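Local atomic coordinates of uncharacterized protein (Deinococcus radiodurans, PDB entry 3GG7), a protein that is of unknown function but binds manganese and is probably a metal-dependent hydrolase of the TatD type, acting on ester bonds. Residues Val8-Tyr13 with Ala18-Cys23; Val169-Val174 with Pro198-Asp203; Ser32-Pro37 with Arg41-Leu46. All blocks are in the same frame, centred on the assembly; numbering follows the deposited sequence.

Interaction 1: Val8-Tyr13 with Ala18-Cys23; sequences VHLDLY and AVARAC. With MN (manganese (II) ion), chain B.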
loop_
_atom_site.group_PDB
_atom_site.type_symbol
_atom_site.label_atom_id
_atom_site.label_comp_id
_atom_site.label_asym_id
_atom_site.label_seq_id
_atom_site.Cartn_x
_atom_site.Cartn_y
_atom_site.Cartn_z
ATOM N N VAL A 8 -2.396 -3.562 -4.473
ATOM C CA VAL A 8 -2.327 -4.779 -5.258
ATOM C C VAL A 8 -1.423 -4.603 -6.481
ATOM O O VAL A 8 -1.376 -3.531 -7.075
ATOM C CB VAL A 8 -3.736 -5.281 -5.620
ATOM C CG1 VAL A 8 -4.523 -4.246 -6.492
ATOM C CG2 VAL A 8 -3.692 -6.640 -6.308
ATOM N N HIS A 9 -0.688 -5.659 -6.823
ATOM C CA HIS A 9 0.253 -5.630 -7.931
ATOM C C HIS A 9 -0.404 -6.189 -9.174
ATOM O O HIS A 9 -0.107 -7.321 -9.577
ATOM C CB HIS A 9 1.525 -6.401 -7.580
ATOM C CG HIS A 9 2.231 -5.866 -6.370
ATOM N ND1 HIS A 9 3.323 -5.031 -6.459
ATOM C CD2 HIS A 9 2.009 -6.053 -5.048
ATOM C CE1 HIS A 9 3.730 -4.710 -5.244
ATOM N NE2 HIS A 9 2.963 -5.329 -4.367
ATOM N N LEU A 10 -1.283 -5.411 -9.795
ATOM C CA LEU A 10 -1.934 -5.887 -11.034
ATOM C C LEU A 10 -0.918 -6.300 -12.078
ATOM O O LEU A 10 -1.143 -7.285 -12.791
ATOM C CB LEU A 10 -2.826 -4.827 -11.657
ATOM C CG LEU A 10 -3.995 -4.325 -10.878
ATOM C CD1 LEU A 10 -4.755 -3.394 -11.833
ATOM C CD2 LEU A 10 -4.898 -5.478 -10.415
ATOM N N ASP A 11 0.221 -5.613 -12.126
ATOM C CA ASP A 11 1.209 -5.831 -13.183
ATOM C C ASP A 11 2.073 -7.089 -12.965
ATOM O O ASP A 11 2.930 -7.404 -13.799
ATOM C CB ASP A 11 2.042 -4.558 -13.442
ATOM C CG ASP A 11 2.928 -4.167 -12.278
ATOM O OD1 ASP A 11 3.059 -4.951 -11.300
ATOM O OD2 ASP A 11 3.491 -3.032 -12.365
ATOM N N LEU A 12 1.845 -7.818 -11.876
ATOM C CA LEU A 12 2.608 -9.018 -11.581
ATOM C C LEU A 12 1.790 -10.295 -11.798
ATOM O O LEU A 12 2.315 -11.386 -11.577
ATOM C CB LEU A 12 3.156 -8.968 -10.157
ATOM C CG LEU A 12 4.175 -7.865 -9.860
ATOM C CD1 LEU A 12 4.702 -7.960 -8.418
ATOM C CD2 LEU A 12 5.343 -7.883 -10.881
ATOM N N TYR A 13 0.537 -10.156 -12.228
ATOM C CA TYR A 13 -0.294 -11.321 -12.585
ATOM C C TYR A 13 0.100 -11.833 -13.969
ATOM O O TYR A 13 0.589 -11.079 -14.800
ATOM C CB TYR A 13 -1.773 -10.966 -12.562
ATOM C CG TYR A 13 -2.339 -10.791 -11.189
ATOM C CD1 TYR A 13 -2.748 -11.883 -10.434
ATOM C CD2 TYR A 13 -2.443 -9.535 -10.622
ATOM C CE1 TYR A 13 -3.270 -11.728 -9.153
ATOM C CE2 TYR A 13 -2.972 -9.366 -9.332
ATOM C CZ TYR A 13 -3.398 -10.444 -8.607
ATOM O OH TYR A 13 -3.889 -10.189 -7.326
ATOM N N ALA A 18 -6.785 -9.071 -17.755
ATOM C CA ALA A 18 -7.930 -9.848 -17.297
ATOM C C ALA A 18 -8.319 -9.487 -15.864
ATOM O O ALA A 18 -9.502 -9.404 -15.535
ATOM C CB ALA A 18 -7.655 -11.364 -17.419
ATOM N N VAL A 19 -7.315 -9.273 -15.008
ATOM C CA VAL A 19 -7.590 -8.951 -13.626
ATOM C C VAL A 19 -8.197 -7.541 -13.565
ATOM O O VAL A 19 -9.168 -7.332 -12.880
ATOM C CB VAL A 19 -6.335 -9.086 -12.738
ATOM C CG1 VAL A 19 -6.640 -8.692 -11.309
ATOM C CG2 VAL A 19 -5.780 -10.540 -12.806
ATOM N N ALA A 20 -7.621 -6.593 -14.284
ATOM C CA ALA A 20 -8.168 -5.225 -14.340
ATOM C C ALA A 20 -9.604 -5.190 -14.833
ATOM O O ALA A 20 -10.436 -4.504 -14.261
ATOM C CB ALA A 20 -7.294 -4.338 -15.224
ATOM N N ARG A 21 -9.902 -5.919 -15.912
ATOM C CA ARG A 21 -11.264 -6.035 -16.411
ATOM C C ARG A 21 -12.214 -6.598 -15.362
ATOM O O ARG A 21 -13.333 -6.138 -15.201
ATOM C CB ARG A 21 -11.309 -6.968 -17.620
ATOM C CG ARG A 21 -10.966 -6.366 -18.919
ATOM C CD ARG A 21 -11.549 -7.254 -20.040
ATOM N NE ARG A 21 -10.688 -7.258 -21.214
ATOM C CZ ARG A 21 -9.818 -8.218 -21.532
ATOM N NH1 ARG A 21 -9.097 -8.075 -22.637
ATOM N NH2 ARG A 21 -9.655 -9.309 -20.773
ATOM N N ALA A 22 -11.766 -7.633 -14.663
ATOM C CA ALA A 22 -12.573 -8.266 -13.633
ATOM C C ALA A 22 -12.891 -7.311 -12.481
ATOM O O ALA A 22 -13.958 -7.364 -11.874
ATOM C CB ALA A 22 -11.864 -9.510 -13.116
ATOM N N CYS A 23 -11.934 -6.439 -12.168
ATOM C CA CYS A 23 -12.171 -5.381 -11.177
ATOM C C CYS A 23 -13.207 -4.379 -11.657
ATOM O O CYS A 23 -14.128 -4.013 -10.927
ATOM C CB CYS A 23 -10.863 -4.673 -10.812
ATOM S SG CYS A 23 -9.678 -5.716 -9.929
HETATM MN MN MN B . 2.994 -5.047 -2.286
HETATM O O HOH W 1 3.975 -6.117 -0.857
#
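The first beta-alpha unit of the TIM barrel turns here from strand 4-8 into helix 16-25, and L10 and Y13 of the turn close onto V19 of the helix. V19 fills the join with both methyls. With its first torsion at 178°, CG1 sits anti to the backbone N and reaches the end of L10, where CD2 waits at 3.8 Å. CG2, on the other branch, goes to Y13. It lies over one face of the phenol ring, 4.1 Å from the centroid and 22° off the ring normal, a CH-pi contact displaced toward the CG side of the ring, with V19 CG2 3.8 Å from Y13 CG. The other L10 methyl, CD1, makes a looser contact with A20 CB at 4.3 Å. The whole joint is apolar and buried, and no hydrogen bond crosses it. The Y13 hydroxyl is held by the carbonyl oxygen of A207, so the ring is fixed at its far end as well as by V19.

One residue back from L10, H9 faces the other way and binds manganese through NE2 at 2.1 Å. H7, E86 and D196 bind the same ion, and water 1 lies 2.0 Å from the manganese. H7 and H9 form the His-X-His signature at the end of the first barrel strand, typical of TatD-type metallo-dependent hydrolases, and the packed turn follows directly.

Interaction 2: Val169-Val174 with Pro198-Asp203; sequences VGPTMV and PFLELD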
loop_
_atom_site.group_PDB
_atom_site.type_symbol
_atom_site.label_atom_id
_atom_site.label_comp_id
_atom_site.label_asym_id
_atom_site.label_seq_id
_atom_site.Cartn_x
_atom_site.Cartn_y
_atom_site.Cartn_z
ATOM N N VAL A 169 -5.019 -3.107 5.529
ATOM C CA VAL A 169 -4.941 -4.390 6.193
ATOM C C VAL A 169 -5.477 -5.451 5.258
ATOM O O VAL A 169 -6.424 -5.201 4.491
ATOM C CB VAL A 169 -5.691 -4.383 7.570
ATOM C CG1 VAL A 169 -5.182 -3.255 8.457
ATOM C CG2 VAL A 169 -7.187 -4.275 7.388
ATOM N N GLY A 170 -4.855 -6.622 5.306
ATOM C CA GLY A 170 -5.135 -7.706 4.395
ATOM C C GLY A 170 -5.633 -8.974 5.044
ATOM O O GLY A 170 -5.873 -9.016 6.258
ATOM N N PRO A 171 -5.783 -10.033 4.246
ATOM C CA PRO A 171 -6.338 -11.296 4.740
ATOM C C PRO A 171 -5.594 -11.932 5.914
ATOM O O PRO A 171 -6.232 -12.504 6.807
ATOM C CB PRO A 171 -6.244 -12.202 3.516
ATOM C CG PRO A 171 -6.388 -11.252 2.347
ATOM C CD PRO A 171 -5.621 -10.036 2.780
ATOM N N THR A 172 -4.266 -11.849 5.930
ATOM C CA THR A 172 -3.498 -12.516 6.989
ATOM C C THR A 172 -3.704 -11.790 8.318
ATOM O O THR A 172 -3.844 -12.428 9.361
ATOM C CB THR A 172 -1.990 -12.643 6.649
ATOM O OG1 THR A 172 -1.389 -11.348 6.552
ATOM C CG2 THR A 172 -1.786 -13.389 5.350
ATOM N N MET A 173 -3.777 -10.465 8.277
ATOM C CA MET A 173 -3.946 -9.661 9.483
ATOM C C MET A 173 -5.274 -9.903 10.209
ATOM O O MET A 173 -5.303 -9.910 11.444
ATOM C CB MET A 173 -3.785 -8.172 9.166
ATOM C CG MET A 173 -2.356 -7.780 8.786
ATOM S SD MET A 173 -2.150 -6.018 8.489
ATOM C CE MET A 173 -2.342 -5.322 10.152
ATOM N N VAL A 174 -6.366 -10.086 9.473
ATOM C CA VAL A 174 -7.671 -10.284 10.111
ATOM C C VAL A 174 -7.883 -11.710 10.632
ATOM O O VAL A 174 -8.821 -11.938 11.395
ATOM C CB VAL A 174 -8.867 -9.916 9.193
ATOM C CG1 VAL A 174 -8.786 -8.459 8.760
ATOM C CG2 VAL A 174 -8.968 -10.876 8.009
ATOM N N PRO A 198 -0.276 -10.456 -6.284
ATOM C CA PRO A 198 -0.305 -11.924 -6.092
ATOM C C PRO A 198 0.717 -12.416 -5.050
ATOM O O PRO A 198 0.913 -13.633 -4.907
ATOM C CB PRO A 198 0.061 -12.436 -7.491
ATOM C CG PRO A 198 1.027 -11.440 -7.995
ATOM C CD PRO A 198 0.611 -10.084 -7.404
ATOM N N PHE A 199 1.378 -11.499 -4.346
ATOM C CA PHE A 199 2.368 -11.857 -3.322
ATOM C C PHE A 199 1.761 -12.645 -2.177
ATOM O O PHE A 199 2.307 -13.680 -1.743
ATOM C CB PHE A 199 3.014 -10.605 -2.744
ATOM C CG PHE A 199 4.061 -10.000 -3.613
ATOM C CD1 PHE A 199 5.166 -10.743 -4.001
ATOM C CD2 PHE A 199 3.996 -8.671 -3.987
ATOM C CE1 PHE A 199 6.159 -10.177 -4.791
ATOM C CE2 PHE A 199 4.991 -8.099 -4.779
ATOM C CZ PHE A 199 6.067 -8.844 -5.176
ATOM N N LEU A 200 0.639 -12.152 -1.665
ATOM C CA LEU A 200 -0.108 -12.850 -0.644
ATOM C C LEU A 200 -0.724 -14.096 -1.256
ATOM O O LEU A 200 -1.379 -14.036 -2.295
ATOM C CB LEU A 200 -1.227 -11.972 -0.067
ATOM C CG LEU A 200 -2.157 -12.795 0.858
ATOM C CD1 LEU A 200 -1.448 -13.102 2.177
ATOM C CD2 LEU A 200 -3.504 -12.149 1.092
ATOM N N GLU A 201 -0.500 -15.226 -0.608
ATOM C CA GLU A 201 -1.200 -16.445 -0.966
ATOM C C GLU A 201 -2.289 -16.757 0.045
ATOM O O GLU A 201 -2.091 -16.627 1.249
ATOM C CB GLU A 201 -0.219 -17.598 -1.090
ATOM C CG GLU A 201 0.620 -17.467 -2.318
ATOM C CD GLU A 201 1.628 -18.570 -2.451
ATOM O OE1 GLU A 201 1.592 -19.535 -1.652
ATOM O OE2 GLU A 201 2.458 -18.463 -3.365
ATOM N N LEU A 202 -3.458 -17.137 -0.462
ATOM C CA LEU A 202 -4.542 -17.667 0.354
ATOM C C LEU A 202 -4.742 -19.105 -0.077
ATOM O O LEU A 202 -4.905 -19.389 -1.268
ATOM C CB LEU A 202 -5.830 -16.883 0.114
ATOM C CG LEU A 202 -5.781 -15.417 0.507
ATOM C CD1 LEU A 202 -6.987 -14.672 -0.065
ATOM C CD2 LEU A 202 -5.697 -15.299 2.024
ATOM N N ASP A 203 -4.686 -20.014 0.888
ATOM C CA ASP A 203 -4.821 -21.443 0.615
ATOM C C ASP A 203 -3.904 -21.928 -0.523
ATOM O O ASP A 203 -4.312 -22.722 -1.372
ATOM C CB ASP A 203 -6.308 -21.773 0.355
ATOM C CG ASP A 203 -7.215 -21.322 1.508
ATOM O OD1 ASP A 203 -6.990 -21.752 2.663
ATOM O OD2 ASP A 203 -8.149 -20.524 1.280
#
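L200 meets P171 and T172 at the mouth of the TIM barrel, where two neighbouring strands of its parallel sheet, 166-169 and 191-193, run out into loops. P171 and T172 belong to the short, weakly bonded helix 171-174 that follows the first of these strands. L200 comes from the loop that follows the second, just ahead of a small antiparallel pair, 201-202 with 205-206.

From CB the L200 side chain heads toward the helix. CG stands anti to the backbone N (first torsion 171°), which extends the branch point toward the helix, and neither CB nor CG comes within 4.2 Å of the opposite segment. The contact is left to the two methyls. CD1 runs up against T172 CG2 at 3.2 Å, with the two side chains passing in opposite directions. CD2 goes to the pyrrolidine ring of P171 and lies against three of its carbons: CG at 3.3 Å, CD at 3.4 Å and CB at 3.7 Å. All but the last of these separations are tighter than ordinary van der Waals contact: the fork of L200 presses its two methyls against neighbouring residues of the helix, a tight and probably somewhat strained fit.

Two residues on, L202 approaches the same proline nearly at right angles. Its CB does not aim at the helix, but the end of the side chain swings nearer.

W149 packs on both T172 and L200, while V215 of helix 212-223 also touches P171. The metal ligand D196 lies earlier in the same loop, its side chain about 4 Å from that of L200, and the L200 side chain is about 8 Å from the manganese. L202, partly exposed, rests its CD2 on P171 CB at 3.5 Å.

Interaction 3: Ser32-Pro37 with Arg41-Leu46; sequences SVTTTP and RGTLAL. With SO4 (sulfate ion), chain C.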
loop_
_atom_site.group_PDB
_atom_site.type_symbol
_atom_site.label_atom_id
_atom_site.label_comp_id
_atom_site.label_asym_id
_atom_site.label_seq_id
_atom_site.Cartn_x
_atom_site.Cartn_y
_atom_site.Cartn_z
ATOM N N SER A 32 -3.308 0.118 -7.840
ATOM C CA SER A 32 -2.407 -0.681 -8.658
ATOM C C SER A 32 -0.990 -0.135 -8.455
ATOM O O SER A 32 -0.647 0.920 -9.012
ATOM C CB SER A 32 -2.863 -0.551 -10.121
ATOM O OG SER A 32 -2.003 -1.239 -11.026
ATOM N N VAL A 33 -0.202 -0.800 -7.618
ATOM C CA VAL A 33 1.120 -0.317 -7.246
ATOM C C VAL A 33 2.197 -0.845 -8.181
ATOM O O VAL A 33 2.024 -1.909 -8.827
ATOM C CB VAL A 33 1.459 -0.635 -5.763
ATOM C CG1 VAL A 33 0.469 0.113 -4.820
ATOM C CG2 VAL A 33 1.395 -2.160 -5.476
ATOM N N THR A 34 3.307 -0.109 -8.260
ATOM C CA THR A 34 4.439 -0.503 -9.110
ATOM C C THR A 34 5.682 -0.781 -8.266
ATOM O O THR A 34 5.777 -0.365 -7.084
ATOM C CB THR A 34 4.722 0.554 -10.197
ATOM O OG1 THR A 34 4.786 1.869 -9.627
ATOM C CG2 THR A 34 3.627 0.573 -11.256
ATOM N N THR A 35 6.639 -1.511 -8.853
ATOM C CA THR A 35 7.830 -1.903 -8.127
ATOM C C THR A 35 9.076 -1.167 -8.575
ATOM O O THR A 35 10.090 -1.173 -7.861
ATOM C CB THR A 35 8.061 -3.419 -8.248
ATOM O OG1 THR A 35 8.251 -3.750 -9.597
ATOM C CG2 THR A 35 6.847 -4.216 -7.665
ATOM N N THR A 36 9.008 -0.524 -9.739
ATOM C CA THR A 36 10.074 0.372 -10.212
ATOM C C THR A 36 9.369 1.486 -10.983
ATOM O O THR A 36 8.361 1.229 -11.655
ATOM C CB THR A 36 11.105 -0.332 -11.149
ATOM O OG1 THR A 36 11.786 0.677 -11.905
ATOM C CG2 THR A 36 10.462 -1.294 -12.126
ATOM N N PRO A 37 9.901 2.721 -10.902
ATOM C CA PRO A 37 9.241 3.790 -11.649
ATOM C C PRO A 37 9.294 3.575 -13.156
ATOM O O PRO A 37 8.478 4.166 -13.885
ATOM C CB PRO A 37 9.990 5.060 -11.207
ATOM C CG PRO A 37 11.288 4.561 -10.722
ATOM C CD PRO A 37 11.060 3.215 -10.122
ATOM N N ARG A 41 4.673 3.517 -17.386
ATOM C CA ARG A 41 3.876 3.642 -18.602
ATOM C C ARG A 41 3.091 2.350 -18.852
ATOM O O ARG A 41 1.918 2.367 -19.153
ATOM C CB ARG A 41 4.744 3.969 -19.808
ATOM C CG ARG A 41 5.172 5.395 -19.868
ATOM C CD ARG A 41 4.219 6.287 -20.641
ATOM N NE ARG A 41 4.669 7.659 -20.463
ATOM C CZ ARG A 41 4.177 8.518 -19.565
ATOM N NH1 ARG A 41 3.107 8.226 -18.847
ATOM N NH2 ARG A 41 4.733 9.705 -19.427
ATOM N N GLY A 42 3.768 1.209 -18.697
ATOM C CA GLY A 42 3.150 -0.059 -18.959
ATOM C C GLY A 42 2.037 -0.381 -17.977
ATOM O O GLY A 42 0.973 -0.906 -18.330
ATOM N N THR A 43 2.265 -0.108 -16.711
ATOM C CA THR A 43 1.264 -0.399 -15.703
ATOM C C THR A 43 0.119 0.606 -15.725
ATOM O O THR A 43 -1.043 0.215 -15.634
ATOM C CB THR A 43 1.934 -0.480 -14.341
ATOM O OG1 THR A 43 2.924 -1.502 -14.410
ATOM C CG2 THR A 43 0.912 -0.811 -13.273
ATOM N N LEU A 44 0.422 1.891 -15.930
ATOM C CA LEU A 44 -0.627 2.898 -16.122
ATOM C C LEU A 44 -1.579 2.518 -17.272
ATOM O O LEU A 44 -2.766 2.812 -17.222
ATOM C CB LEU A 44 -0.006 4.280 -16.393
ATOM C CG LEU A 44 -0.957 5.441 -16.617
ATOM C CD1 LEU A 44 -1.896 5.703 -15.417
ATOM C CD2 LEU A 44 -0.092 6.665 -16.898
ATOM N N ALA A 45 -1.039 1.903 -18.324
ATOM C CA ALA A 45 -1.885 1.500 -19.461
ATOM C C ALA A 45 -3.021 0.565 -19.094
ATOM O O ALA A 45 -4.034 0.554 -19.783
ATOM C CB ALA A 45 -1.028 0.866 -20.530
ATOM N N LEU A 46 -2.873 -0.205 -18.021
ATOM C CA LEU A 46 -3.953 -1.084 -17.548
ATOM C C LEU A 46 -5.178 -0.288 -17.113
ATOM O O LEU A 46 -6.292 -0.820 -17.032
ATOM C CB LEU A 46 -3.496 -1.987 -16.389
ATOM C CG LEU A 46 -2.314 -2.892 -16.640
ATOM C CD1 LEU A 46 -1.804 -3.513 -15.374
ATOM C CD2 LEU A 46 -2.693 -3.976 -17.664
HETATM S S SO4 C . 8.068 8.663 -21.459
HETATM O O1 SO4 C . 7.287 9.723 -20.840
HETATM O O2 SO4 C . 7.182 7.594 -21.929
HETATM O O3 SO4 C . 8.801 9.197 -22.619
HETATM O O4 SO4 C . 9.015 8.182 -20.453
HETATM O O HOH W 2 -2.568 0.171 -13.229
#
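T43 packs its methyl, CG2, into the turn that leads from strand 29-32 to helix 40-44, where S32 and T34 receive it. This is the second beta-alpha connection of the TIM barrel, and its inner part is compact. T43 CG2 stands anti to the backbone N and comes to 3.7 Å from T34 CG2; S32 OG lies at the same 3.7 Å from that T43 methyl. The two threonines slide past each other in opposite directions, methyl against methyl, and their hydroxyls turn elsewhere: T34 OG1 bonds to the carbonyl oxygen of A56, T43 OG1 to the carboxylate of D11. Both threonine hydroxyls are thus satisfied by residues outside the two segments.

No direct hydrogen bond joins the two segments; water 2 bridges them instead. It donates to T43 O at 2.8 Å and shares a hydrogen bond with S32 OG at 2.7 Å, so the serine oxygen is linked to the helix backbone through the solvent molecule.

The other end of the helix segment is loose. R41 is exposed, its CB directed away from the turn and its chain bent at the second torsion (-91°), and it takes a sulfate, probably from the crystallisation liquor, at the edge of the guanidinium, with O1 in its plane. NE gives a bond to O2 at 2.9 Å and NH2 one to O1 at 2.9 Å, the latter the straighter, at 156°. R76 and Y77 help hold the anion, while R41 NH1 makes a salt bridge with E80.

Around the contact, T43 and L44 rest on T55 of strand 53-55, P37 packs on W73 and F74 of helix 72-77, and L46 reaches P16 and V17 of helix 16-25.

Interactions 1 and 3 are buried joints in consecutive beta-alpha units, and they are tied together by one side-chain hydrogen bond and by backbone pairing of V8 with V33. Interaction 2 lies farther round the barrel mouth and is only partly buried; it meets interaction 1 where F199 stands edge-to-face against the H9 ring, but does not touch interaction 3. Their chemistry differs. Interaction 1 is purely apolar across the joint, with a metal ligand alongside, and interaction 2 is tight packing of leucine methyls on a proline ring and a threonine methyl. Interaction 3 mixes threonine methyls with a bridging water and ends in an arginine at the surface.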